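Local coordinates for hemolysin activator protein CdiB (PDB 6WIL), which probably secretes a partner toxin of contact-dependent growth inhibition across the outer membrane, as a two-partner secretion transporter of the Omp85 superfamily, at residues Arg321-Ser326 with Thr331-Lys336. Numbering follows the deposited sequence.
Sequences RVISRS and TSVYGK. With SO4 (sulfate ion), chain B.
I323 reaches across to both T331 and V333 from a classic beta bulge, in which I323 and S324 together face T331. T331 O accepts both amides of the bulge, I323 N at 2.9 Å and S324 N more weakly. T331 N answers with a bond to S324 O at 2.7 Å, and beyond the bulge R321 and V333 form an antiparallel hydrogen-bonded pair: R321 N bonds to V333 O and V333 N returns a bond to R321 O. The extra residue interrupts the alternation, so S324 points to the same side as T331 and V333, and the I323 side chain leans in beside them. With CG1 set between the backbone N and the carbonyl carbon (chi1 55°), the extended chain of I323 lays CD1 against V333 CG1 at 3.6 Å and against T331 CG2 at 3.8 Å. It crosses V333 at about a right angle, while its CG2 meets the other valine methyl. T331 offers its methyl here and sends OG1 to H367 on the next strand. V322 and S332 lie on the opposite, buried face, where S332 CB comes within 3.2 Å of R321 O and V322 packs against Q176 of helix 171-181. R321 leads away from its partner strand: NH1 bonds to V322 O, which lies in the plane of the guanidinium, and NH2 meets a sulfate at its edge, bonding to O1 at 3.0 Å. That anion, probably from the crystallisation liquor, also binds R173. The bulge thus lies near the turn of the hairpin 308-326/329-346 of the 16-stranded barrel, with one carbonyl serving two amides, one of them weakly, beside an apolar patch, while the R321 guanidinium, steadied by its own strand, retains an edge for an anion.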
loop_
_atom_site.group_PDB
_atom_site.type_symbol
_atom_site.label_atom_id
_atom_site.label_comp_id
_atom_site.label_asym_id
_atom_site.label_seq_id
_atom_site.Cartn_x
_atom_site.Cartn_y
_atom_site.Cartn_z
ATOM N N ARG A 321 -2.738 11.352 1.306
ATOM C CA ARG A 321 -3.917 11.600 2.123
ATOM C C ARG A 321 -4.974 10.564 1.792
ATOM O O ARG A 321 -5.305 10.366 0.619
ATOM C CB ARG A 321 -4.471 13.010 1.889
ATOM C CG ARG A 321 -5.429 13.478 2.973
ATOM C CD ARG A 321 -6.599 14.255 2.394
ATOM N NE ARG A 321 -7.251 15.088 3.401
ATOM C CZ ARG A 321 -8.168 14.653 4.259
ATOM N NH1 ARG A 321 -8.551 13.383 4.243
ATOM N NH2 ARG A 321 -8.702 15.489 5.139
ATOM N N VAL A 322 -5.497 9.899 2.822
ATOM C CA VAL A 322 -6.619 8.989 2.627
ATOM C C VAL A 322 -7.856 9.812 2.293
ATOM O O VAL A 322 -8.257 10.695 3.060
ATOM C CB VAL A 322 -6.849 8.119 3.868
ATOM C CG1 VAL A 322 -8.155 7.353 3.733
ATOM C CG2 VAL A 322 -5.684 7.162 4.069
ATOM N N ILE A 323 -8.464 9.525 1.145
ATOM C CA ILE A 323 -9.608 10.293 0.672
ATOM C C ILE A 323 -10.898 9.510 0.893
ATOM O O ILE A 323 -11.976 10.100 1.029
ATOM C CB ILE A 323 -9.436 10.674 -0.811
ATOM C CG1 ILE A 323 -9.190 9.431 -1.661
ATOM C CG2 ILE A 323 -8.293 11.660 -0.988
ATOM C CD1 ILE A 323 -8.991 9.736 -3.123
ATOM N N SER A 324 -10.799 8.181 0.939
ATOM C CA SER A 324 -11.965 7.327 1.111
ATOM C C SER A 324 -11.537 5.993 1.703
ATOM O O SER A 324 -10.527 5.419 1.284
ATOM C CB SER A 324 -12.686 7.095 -0.221
ATOM O OG SER A 324 -13.407 5.874 -0.206
ATOM N N ARG A 325 -12.319 5.495 2.660
ATOM C CA ARG A 325 -12.033 4.197 3.253
ATOM C C ARG A 325 -13.319 3.587 3.789
ATOM O O ARG A 325 -14.323 4.273 3.993
ATOM C CB ARG A 325 -10.994 4.303 4.373
ATOM C CG ARG A 325 -11.484 5.001 5.624
ATOM C CD ARG A 325 -10.455 4.853 6.724
ATOM N NE ARG A 325 -10.300 3.454 7.112
ATOM C CZ ARG A 325 -9.144 2.895 7.452
ATOM N NH1 ARG A 325 -8.027 3.611 7.440
ATOM N NH2 ARG A 325 -9.106 1.614 7.792
ATOM N N SER A 326 -13.265 2.281 4.020
ATOM C CA SER A 326 -14.357 1.552 4.647
ATOM C C SER A 326 -13.788 0.264 5.219
ATOM O O SER A 326 -12.574 0.034 5.203
ATOM C CB SER A 326 -15.481 1.250 3.653
ATOM O OG SER A 326 -15.199 0.054 2.943
ATOM N N THR A 331 -8.507 4.135 0.028
ATOM C CA THR A 331 -8.077 4.879 -1.149
ATOM C C THR A 331 -7.361 6.149 -0.717
ATOM O O THR A 331 -7.816 6.846 0.196
ATOM C CB THR A 331 -9.270 5.247 -2.052
ATOM O OG1 THR A 331 -9.973 4.060 -2.438
ATOM C CG2 THR A 331 -8.794 5.977 -3.304
ATOM N N SER A 332 -6.253 6.461 -1.385
ATOM C CA SER A 332 -5.494 7.652 -1.040
ATOM C C SER A 332 -4.857 8.243 -2.290
ATOM O O SER A 332 -4.577 7.533 -3.260
ATOM C CB SER A 332 -4.426 7.340 0.016
ATOM O OG SER A 332 -3.764 6.123 -0.273
ATOM N N VAL A 333 -4.653 9.557 -2.259
ATOM C CA VAL A 333 -3.904 10.272 -3.283
ATOM C C VAL A 333 -2.578 10.701 -2.674
ATOM O O VAL A 333 -2.488 10.968 -1.470
ATOM C CB VAL A 333 -4.681 11.489 -3.832
ATOM C CG1 VAL A 333 -5.934 11.032 -4.556
ATOM C CG2 VAL A 333 -5.041 12.452 -2.707
ATOM N N TYR A 334 -1.539 10.760 -3.504
ATOM C CA TYR A 334 -0.221 11.118 -3.001
ATOM C C TYR A 334 0.495 12.030 -3.984
ATOM O O TYR A 334 0.124 12.140 -5.156
ATOM C CB TYR A 334 0.638 9.876 -2.716
ATOM C CG TYR A 334 0.978 9.045 -3.931
ATOM C CD1 TYR A 334 0.138 8.022 -4.347
ATOM C CD2 TYR A 334 2.147 9.271 -4.652
ATOM C CE1 TYR A 334 0.442 7.252 -5.450
ATOM C CE2 TYR A 334 2.459 8.507 -5.764
ATOM C CZ TYR A 334 1.602 7.497 -6.156
ATOM O OH TYR A 334 1.895 6.724 -7.255
ATOM N N GLY A 335 1.532 12.690 -3.474
ATOM C CA GLY A 335 2.442 13.471 -4.284
ATOM C C GLY A 335 3.875 13.271 -3.833
ATOM O O GLY A 335 4.143 13.242 -2.628
ATOM N N LYS A 336 4.805 13.114 -4.777
ATOM C CA LYS A 336 6.217 12.932 -4.467
ATOM C C LYS A 336 7.037 14.073 -5.051
ATOM O O LYS A 336 6.727 14.585 -6.129
ATOM C CB LYS A 336 6.760 11.609 -5.021
ATOM C CG LYS A 336 6.139 10.354 -4.448
ATOM C CD LYS A 336 6.721 9.123 -5.124
ATOM C CE LYS A 336 5.914 7.875 -4.805
ATOM N NZ LYS A 336 5.885 6.950 -5.979
HETATM S S SO4 B . -9.576 15.985 8.361
HETATM O O1 SO4 B . -10.487 15.154 7.577
HETATM O O2 SO4 B . -8.346 16.197 7.601
HETATM O O3 SO4 B . -9.277 15.311 9.625
HETATM O O4 SO4 B . -10.196 17.277 8.641
#